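Local coordinates for acyl-CoA dehydrogenase FadE3 (Mycobacterium smegmatis, PDB 4IV6), which belongs to the acyl-CoA dehydrogenase family of flavoproteins and binds dihydroflavine-adenine dinucleotide, at residues 136-141 with 168-173; 149-154 with 214-219; 184-189 with 225-230. All coordinates share one frame; numbering follows the deposited sequence. Where two conformers were deposited one is given.

Contact 1 (136-141 with 168-173); sequences QAMRTV and ALMCKT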
loop_
_atom_site.group_PDB
_atom_site.type_symbol
_atom_site.label_atom_id
_atom_site.label_comp_id
_atom_site.label_asym_id
_atom_site.label_seq_id
_atom_site.Cartn_x
_atom_site.Cartn_y
_atom_site.Cartn_z
ATOM N N GLN B 136 -10.442 30.767 5.310
ATOM C CA GLN B 136 -11.441 31.635 5.939
ATOM C C GLN B 136 -10.868 32.337 7.158
ATOM O O GLN B 136 -11.319 33.418 7.516
ATOM C CB GLN B 136 -12.694 30.832 6.365
ATOM C CG GLN B 136 -13.794 31.687 6.974
ATOM C CD GLN B 136 -14.257 32.759 5.993
ATOM O OE1 GLN B 136 -14.728 32.427 4.908
ATOM N NE2 GLN B 136 -14.082 34.041 6.339
ATOM N N ALA B 137 -9.870 31.722 7.793
ATOM C CA ALA B 137 -9.237 32.308 8.964
ATOM C C ALA B 137 -8.137 33.313 8.622
ATOM O O ALA B 137 -7.476 33.802 9.529
ATOM C CB ALA B 137 -8.669 31.221 9.853
ATOM N N MET B 138 -7.945 33.639 7.340
ATOM C CA MET B 138 -6.854 34.507 6.930
ATOM C C MET B 138 -6.941 35.875 7.617
ATOM O O MET B 138 -8.031 36.351 7.960
ATOM C CB MET B 138 -6.821 34.688 5.419
ATOM C CG MET B 138 -8.005 35.471 4.815
ATOM S SD MET B 138 -7.790 35.806 3.046
ATOM C CE MET B 138 -7.878 34.164 2.366
ATOM N N ARG B 139 -5.785 36.483 7.804
ATOM C CA ARG B 139 -5.671 37.741 8.539
ATOM C C ARG B 139 -5.439 38.929 7.599
ATOM O O ARG B 139 -5.616 40.090 7.999
ATOM C CB ARG B 139 -4.554 37.597 9.571
ATOM C CG ARG B 139 -4.864 36.527 10.625
ATOM C CD ARG B 139 -3.690 36.330 11.565
ATOM N NE ARG B 139 -3.354 37.570 12.267
ATOM C CZ ARG B 139 -2.310 37.735 13.082
ATOM N NH1 ARG B 139 -1.458 36.728 13.331
ATOM N NH2 ARG B 139 -2.127 38.918 13.668
ATOM N N THR B 140 -5.088 38.666 6.340
ATOM C CA THR B 140 -4.841 39.763 5.421
ATOM C C THR B 140 -6.152 40.449 5.079
ATOM O O THR B 140 -7.103 39.824 4.578
ATOM C CB THR B 140 -4.086 39.311 4.166
ATOM O OG1 THR B 140 -2.838 38.650 4.517
ATOM C CG2 THR B 140 -3.785 40.500 3.286
ATOM N N VAL B 141 -6.182 41.753 5.321
ATOM C CA VAL B 141 -7.364 42.586 5.135
ATOM C C VAL B 141 -7.094 43.717 4.147
ATOM O O VAL B 141 -5.962 44.231 4.062
ATOM C CB VAL B 141 -7.844 43.242 6.459
ATOM C CG1 VAL B 141 -8.357 42.201 7.426
ATOM C CG2 VAL B 141 -6.749 44.088 7.116
ATOM N N ALA B 168 -2.180 38.132 -7.559
ATOM C CA ALA B 168 -3.590 37.963 -7.270
ATOM C C ALA B 168 -3.725 37.594 -5.791
ATOM O O ALA B 168 -3.469 36.462 -5.384
ATOM C CB ALA B 168 -4.204 36.897 -8.158
ATOM N N LEU B 169 -4.131 38.574 -4.997
ATOM C CA LEU B 169 -4.099 38.469 -3.543
ATOM C C LEU B 169 -5.484 38.187 -3.005
ATOM O O LEU B 169 -6.371 39.020 -3.150
ATOM C CB LEU B 169 -3.617 39.786 -2.944
ATOM C CG LEU B 169 -3.439 39.825 -1.429
ATOM C CD1 LEU B 169 -2.247 38.966 -0.987
ATOM C CD2 LEU B 169 -3.225 41.248 -0.975
ATOM N N MET B 170 -5.664 37.046 -2.350
ATOM C CA MET B 170 -6.940 36.752 -1.698
ATOM C C MET B 170 -6.865 37.358 -0.314
ATOM O O MET B 170 -5.909 37.102 0.437
ATOM C CB MET B 170 -7.204 35.255 -1.631
ATOM C CG MET B 170 -8.586 34.898 -1.075
ATOM S SD MET B 170 -8.888 33.110 -0.996
ATOM C CE MET B 170 -9.294 32.766 -2.674
ATOM N N CYS B 171 -7.852 38.188 0.001
ATOM C CA CYS B 171 -7.848 38.973 1.233
ATOM C C CYS B 171 -9.262 39.309 1.673
ATOM O O CYS B 171 -10.202 39.136 0.919
ATOM C CB CYS B 171 -7.025 40.236 1.043
ATOM S SG CYS B 171 -7.533 41.261 -0.342
ATOM N N LYS B 172 -9.415 39.735 2.923
ATOM C CA LYS B 172 -10.711 40.085 3.471
ATOM C C LYS B 172 -11.029 41.547 3.227
ATOM O O LYS B 172 -10.450 42.438 3.873
ATOM C CB LYS B 172 -10.790 39.756 4.974
ATOM C CG LYS B 172 -10.846 38.247 5.271
ATOM C CD LYS B 172 -10.883 37.953 6.763
ATOM C CE LYS B 172 -11.121 36.473 7.005
ATOM N NZ LYS B 172 -10.840 36.043 8.390
ATOM N N THR B 173 -11.966 41.789 2.310
ATOM C CA THR B 173 -12.514 43.140 2.100
ATOM C C THR B 173 -13.566 43.476 3.136
ATOM O O THR B 173 -13.832 44.649 3.359
ATOM C CB THR B 173 -13.082 43.364 0.684
ATOM O OG1 THR B 173 -13.874 42.231 0.287
ATOM C CG2 THR B 173 -11.919 43.570 -0.303
HETATM O O HOH W 1 -13.917 34.976 8.741
HETATM O O HOH W 2 -9.014 35.905 10.858
#

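Contact 2 (149-154 with 214-219); sequences YVINGS and LNFTDA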
loop_
_atom_site.group_PDB
_atom_site.type_symbol
_atom_site.label_atom_id
_atom_site.label_comp_id
_atom_site.label_asym_id
_atom_site.label_seq_id
_atom_site.Cartn_x
_atom_site.Cartn_y
_atom_site.Cartn_z
ATOM N N TYR B 149 -7.861 50.695 -1.706
ATOM C CA TYR B 149 -7.825 49.709 -0.641
ATOM C C TYR B 149 -6.504 49.892 0.104
ATOM O O TYR B 149 -5.470 50.135 -0.516
ATOM C CB TYR B 149 -7.910 48.284 -1.180
ATOM C CG TYR B 149 -9.263 47.882 -1.726
ATOM C CD1 TYR B 149 -10.354 47.695 -0.894
ATOM C CD2 TYR B 149 -9.426 47.628 -3.079
ATOM C CE1 TYR B 149 -11.582 47.274 -1.407
ATOM C CE2 TYR B 149 -10.646 47.222 -3.592
ATOM C CZ TYR B 149 -11.715 47.042 -2.758
ATOM O OH TYR B 149 -12.913 46.630 -3.318
ATOM N N VAL B 150 -6.572 49.784 1.425
ATOM C CA VAL B 150 -5.419 49.730 2.279
ATOM C C VAL B 150 -5.259 48.303 2.764
ATOM O O VAL B 150 -6.114 47.783 3.485
ATOM C CB VAL B 150 -5.544 50.646 3.495
ATOM C CG1 VAL B 150 -4.232 50.638 4.263
ATOM C CG2 VAL B 150 -5.909 52.065 3.051
ATOM N N ILE B 151 -4.138 47.703 2.370
ATOM C CA ILE B 151 -3.841 46.299 2.655
ATOM C C ILE B 151 -2.853 46.157 3.810
ATOM O O ILE B 151 -1.756 46.766 3.803
ATOM C CB ILE B 151 -3.261 45.596 1.404
ATOM C CG1 ILE B 151 -4.157 45.802 0.175
ATOM C CG2 ILE B 151 -3.077 44.113 1.639
ATOM C CD1 ILE B 151 -3.531 45.337 -1.133
ATOM N N ASN B 152 -3.247 45.304 4.776
ATOM C CA ASN B 152 -2.404 44.899 5.874
ATOM C C ASN B 152 -2.448 43.404 6.098
ATOM O O ASN B 152 -3.522 42.800 6.092
ATOM C CB ASN B 152 -2.884 45.591 7.156
ATOM C CG ASN B 152 -2.513 47.048 7.184
ATOM O OD1 ASN B 152 -1.346 47.374 7.346
ATOM N ND2 ASN B 152 -3.503 47.941 7.010
ATOM N N GLY B 153 -1.303 42.789 6.343
ATOM C CA GLY B 153 -1.275 41.394 6.656
ATOM C C GLY B 153 -0.042 40.687 6.132
ATOM O O GLY B 153 1.008 41.314 5.906
ATOM N N SER B 154 -0.147 39.376 5.967
ATOM C CA SER B 154 0.989 38.593 5.456
ATOM C C SER B 154 0.527 37.334 4.733
ATOM O O SER B 154 -0.532 36.792 5.041
ATOM C CB SER B 154 1.971 38.217 6.555
ATOM O OG SER B 154 1.338 37.345 7.483
ATOM N N LEU B 214 5.450 37.302 2.170
ATOM C CA LEU B 214 4.992 38.633 1.826
ATOM C C LEU B 214 4.420 39.343 3.055
ATOM O O LEU B 214 3.605 38.778 3.782
ATOM C CB LEU B 214 3.872 38.586 0.810
ATOM C CG LEU B 214 3.989 37.672 -0.407
ATOM C CD1 LEU B 214 2.785 37.912 -1.306
ATOM C CD2 LEU B 214 5.288 37.882 -1.156
ATOM N N ASN B 215 4.775 40.611 3.221
ATOM C CA ASN B 215 4.262 41.429 4.308
ATOM C C ASN B 215 3.719 42.732 3.765
ATOM O O ASN B 215 4.426 43.423 3.058
ATOM C CB ASN B 215 5.380 41.661 5.322
ATOM C CG ASN B 215 5.579 40.458 6.196
ATOM O OD1 ASN B 215 4.782 40.221 7.106
ATOM N ND2 ASN B 215 6.614 39.690 5.942
ATOM N N PHE B 216 2.450 43.017 4.066
ATOM C CA PHE B 216 1.769 44.229 3.658
ATOM C C PHE B 216 1.579 45.144 4.869
ATOM O O PHE B 216 0.965 44.749 5.887
ATOM C CB PHE B 216 0.412 43.883 3.086
ATOM C CG PHE B 216 0.480 43.003 1.891
ATOM C CD1 PHE B 216 0.620 43.558 0.625
ATOM C CD2 PHE B 216 0.450 41.649 2.023
ATOM C CE1 PHE B 216 0.678 42.761 -0.502
ATOM C CE2 PHE B 216 0.533 40.826 0.910
ATOM C CZ PHE B 216 0.652 41.387 -0.349
ATOM N N THR B 217 2.148 46.339 4.768
ATOM C CA THR B 217 2.007 47.386 5.774
ATOM C C THR B 217 1.428 48.614 5.126
ATOM O O THR B 217 2.093 49.262 4.343
ATOM C CB THR B 217 3.380 47.728 6.352
ATOM O OG1 THR B 217 4.025 46.514 6.770
ATOM C CG2 THR B 217 3.251 48.668 7.519
ATOM N N ASP B 218 0.175 48.932 5.451
ATOM C CA ASP B 218 -0.474 50.169 4.978
ATOM C C ASP B 218 -0.301 50.289 3.463
ATOM O O ASP B 218 -0.039 51.384 2.932
ATOM C CB ASP B 218 0.130 51.378 5.704
ATOM C CG ASP B 218 -0.692 52.664 5.533
ATOM O OD1 ASP B 218 -1.917 52.629 5.720
ATOM O OD2 ASP B 218 -0.081 53.701 5.247
ATOM N N ALA B 219 -0.472 49.176 2.761
ATOM C CA ALA B 219 -0.165 49.119 1.312
ATOM C C ALA B 219 -1.386 49.545 0.518
ATOM O O ALA B 219 -2.427 48.848 0.521
ATOM C CB ALA B 219 0.251 47.723 0.899
HETATM O O HOH W 3 -2.822 50.783 7.741
#

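Contact 3 (184-189 with 225-230); sequences VSILLV and SLLGDD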
loop_
_atom_site.group_PDB
_atom_site.type_symbol
_atom_site.label_atom_id
_atom_site.label_comp_id
_atom_site.label_asym_id
_atom_site.label_seq_id
_atom_site.Cartn_x
_atom_site.Cartn_y
_atom_site.Cartn_z
ATOM N N VAL B 184 -14.555 37.838 1.521
ATOM C CA VAL B 184 -13.260 37.536 0.877
ATOM C C VAL B 184 -13.291 37.840 -0.604
ATOM O O VAL B 184 -14.206 37.397 -1.308
ATOM C CB VAL B 184 -12.865 36.057 1.100
ATOM C CG1 VAL B 184 -11.626 35.686 0.322
ATOM C CG2 VAL B 184 -12.587 35.826 2.585
ATOM N N SER B 185 -12.285 38.573 -1.073
ATOM C CA SER B 185 -12.179 38.992 -2.454
ATOM C C SER B 185 -10.780 38.743 -2.953
ATOM O O SER B 185 -9.889 38.390 -2.182
ATOM C CB SER B 185 -12.489 40.494 -2.586
ATOM O OG SER B 185 -13.732 40.799 -1.976
ATOM N N ILE B 186 -10.586 38.935 -4.247
ATOM C CA ILE B 186 -9.269 38.863 -4.843
ATOM C C ILE B 186 -8.926 40.223 -5.439
ATOM O O ILE B 186 -9.735 40.807 -6.157
ATOM C CB ILE B 186 -9.219 37.777 -5.906
ATOM C CG1 ILE B 186 -9.371 36.386 -5.254
ATOM C CG2 ILE B 186 -7.916 37.872 -6.697
ATOM C CD1 ILE B 186 -9.544 35.267 -6.274
ATOM N N LEU B 187 -7.746 40.733 -5.105
ATOM C CA LEU B 187 -7.262 41.994 -5.631
ATOM C C LEU B 187 -6.019 41.724 -6.456
ATOM O O LEU B 187 -5.192 40.875 -6.086
ATOM C CB LEU B 187 -6.915 42.984 -4.505
ATOM C CG LEU B 187 -7.955 43.366 -3.433
ATOM C CD1 LEU B 187 -7.421 44.513 -2.570
ATOM C CD2 LEU B 187 -9.286 43.750 -4.006
ATOM N N LEU B 188 -5.896 42.434 -7.576
ATOM C CA LEU B 188 -4.728 42.348 -8.431
ATOM C C LEU B 188 -3.763 43.433 -7.967
ATOM O O LEU B 188 -3.952 44.575 -8.249
ATOM C CB LEU B 188 -5.119 42.575 -9.897
ATOM C CG LEU B 188 -6.263 41.682 -10.389
ATOM C CD1 LEU B 188 -6.699 42.070 -11.777
ATOM C CD2 LEU B 188 -5.810 40.251 -10.359
ATOM N N VAL B 189 -2.732 43.040 -7.247
ATOM C CA VAL B 189 -1.822 43.947 -6.563
ATOM C C VAL B 189 -0.478 44.025 -7.272
ATOM O O VAL B 189 0.195 43.007 -7.456
ATOM C CB VAL B 189 -1.585 43.411 -5.139
ATOM C CG1 VAL B 189 -0.646 44.317 -4.347
ATOM C CG2 VAL B 189 -2.936 43.293 -4.441
ATOM N N SER B 225 -8.300 47.702 -8.471
ATOM C CA SER B 225 -7.542 46.448 -8.388
ATOM C C SER B 225 -8.428 45.237 -8.109
ATOM O O SER B 225 -7.980 44.106 -8.271
ATOM C CB SER B 225 -6.478 46.527 -7.287
ATOM O OG SER B 225 -7.091 46.697 -6.026
ATOM N N LEU B 226 -9.658 45.472 -7.657
ATOM C CA LEU B 226 -10.593 44.397 -7.358
ATOM C C LEU B 226 -10.798 43.553 -8.588
ATOM O O LEU B 226 -11.011 44.077 -9.677
ATOM C CB LEU B 226 -11.953 44.955 -6.894
ATOM C CG LEU B 226 -13.036 43.899 -6.640
ATOM C CD1 LEU B 226 -12.684 42.920 -5.511
ATOM C CD2 LEU B 226 -14.368 44.569 -6.370
ATOM N N LEU B 227 -10.719 42.238 -8.439
ATOM C CA LEU B 227 -11.015 41.341 -9.562
ATOM C C LEU B 227 -12.520 41.184 -9.642
ATOM O O LEU B 227 -13.130 40.605 -8.755
ATOM C CB LEU B 227 -10.348 39.978 -9.379
ATOM C CG LEU B 227 -10.658 38.928 -10.461
ATOM C CD1 LEU B 227 -10.022 39.303 -11.795
ATOM C CD2 LEU B 227 -10.175 37.567 -9.992
ATOM N N GLY B 228 -13.097 41.684 -10.713
ATOM C CA GLY B 228 -14.546 41.695 -10.928
ATOM C C GLY B 228 -15.165 42.975 -10.399
ATOM O O GLY B 228 -14.459 43.843 -9.860
ATOM N N ASP B 229 -16.488 43.085 -10.539
ATOM C CA ASP B 229 -17.215 44.278 -10.118
ATOM C C ASP B 229 -17.633 44.262 -8.656
ATOM O O ASP B 229 -17.867 45.320 -8.110
ATOM C CB ASP B 229 -18.475 44.481 -10.966
ATOM C CG ASP B 229 -18.166 44.701 -12.426
ATOM O OD1 ASP B 229 -17.132 45.303 -12.750
ATOM O OD2 ASP B 229 -18.968 44.259 -13.251
ATOM N N ASP B 230 -17.735 43.080 -8.034
ATOM C CA ASP B 230 -18.305 42.950 -6.688
ATOM C C ASP B 230 -17.328 42.284 -5.738
ATOM O O ASP B 230 -16.670 41.309 -6.103
ATOM C CB ASP B 230 -19.566 42.094 -6.712
ATOM C CG ASP B 230 -20.602 42.601 -7.692
ATOM O OD1 ASP B 230 -21.216 43.644 -7.433
ATOM O OD2 ASP B 230 -20.776 41.940 -8.722
HETATM O O HOH W 4 -12.631 39.249 -6.323
#

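Contact 1 (136-141 with 168-173)
Met138 lays its SD and CE across Met170 and Cys171, on strand 166-172. Its CE rests 3.6 Å from Met170 CG, and the two methionine side chains cross at about a right angle. SD sits above the Met170-Cys171 peptide, 3.6 Å from Cys171 CA. The bend at chi3 (67°) turns the terminal methyl of Met138 toward Met170. Further back, Met138 CG packs against the aliphatic part of Lys172.

Lys172 runs out to the loop. Its chain is extended beyond CG, which carries NZ to two backbone carbonyls. NZ donates to Gln136 O at 2.8 Å and to Met138 O at 2.9 Å. The second bond lies in the carbonyl plane, while at Gln136 O the donor is tilted 22° from that carbonyl's own plane. Two waters, both weak acceptors, can only share the remaining proton; one also takes a bond from Gln136 NE2. The ammonium group thus holds the carbonyls of Gln136 and Met138, which probably offset part of its charge. It reaches Ala137 O only through the other weakly held water.

The backbones meet where Lys172 N donates to Thr140 O at 2.8 Å, almost straight at 175°. Thr140 CG2 touches Cys171 CB, while its OG1 bonds to Glu128. Val141 and Lys172 form a single beta bridge. The arrangement joins a loop to a strand end within the beta-rich middle domain of the acyl-CoA dehydrogenase fold.

Contact 2 (149-154 with 214-219)
This is an antiparallel strand pairing broken by a beta bulge, in the antiparallel sheet of the middle domain. Gly153 and Phe216 form one hydrogen-bonded pair, with Phe216 N 2.9 Å from Gly153 O. Ile151 and Ala219 form another, with Ile151 N 2.8 Å from Ala219 O. Between them the register slips by one residue. Asp218 and Ala219 both face Ile151, which fits a G1 bulge.

On one face, Ile151 and Phe216 lie side by side. With CG1 beside the backbone N (chi1 -52°), the CG2 branch of Ile151 lies anti to that N, 3.7 Å from Phe216 CG. Ile151 CB also meets Ala219 CB. Gly153 O lies at the ring edge, near its plane.

Asn152 sits at the corner. Its OD1 accepts Asp218 N at 2.9 Å in a nearly straight bond (170°), although the donor stands above the amide plane. A water links its ND2 to OD1 of the Asp218 carboxylate. Val150 CG1 lies 3.4 Å from that same oxygen.

Asp218 N is 3.3 Å from Ile151 O, but the angle is too poor for a bond. A side chain therefore satisfies the extra N-H of the bulge.

Contact 3 (184-189 with 225-230)
Ser225 O takes a hydrogen bond from Leu188 N at 2.8 Å. The bond is almost straight, at 178°. The same oxygen also receives a CA-H contact from Leu187 and lies against CB and CG of Leu188. Two residues on, Leu227 N returns a bond to Ile186 O at 2.9 Å. These two bonds flank Leu187 and Leu226, which form a single beta bridge. A water extends the pairing: it accepts from Ile186 N and probably donates to Leu227 O, which Gln237 NE2 also reaches.

The side chains pack around these bonds. Leu187 and Leu226 cross, with CD2 of Leu187 3.8 Å from CD1 of Leu226. CG of Leu226 is anti to the backbone N (chi1 176°). From there CD1 turns back to the strand, 3.7 Å from Ile186 O and beside Ser185 CB. Ile186 and Leu227 instead lie side by side and point the same way, with CG2 of Ile186 4.0 Å from CD2 of Leu227. In the conformer given, Ser225 OG bonds to Pro222 O.

All seven touching residues are buried. Ser185 OG pairs with Thr173 and Gly232. Leu188 and Leu227 also pack on helix 83-102, at Leu99, Leu98 and Phe102. The contact thus adds a short bridged segment to strand 184-190, an outermost strand of a mixed sheet. This joins the loop before helix 234-270 to the middle-domain sheet of the acyl-CoA dehydrogenase fold.

How the contacts relate
Contact 1 opens first, at 136-141, and closes at 168-173. Contact 2 starts between these segments, at 149-154, and closes only at 214-219, so the two cross along the chain. Contact 3 opens at 184-189, after contact 1 has closed, and ends at 225-230, so it crosses contact 2 but follows contact 1. Val141 N probably bonds to Asn152 O between contacts 1 and 2. Neighbouring strands join contacts 1 and 3, with Leu169 N probably bonded to Leu187 O. Tyr149 packs on Leu187 and Leu226, joining contacts 2 and 3. Together they tie the antiparallel sheet, the mixed sheet and the linker to helix 234-270.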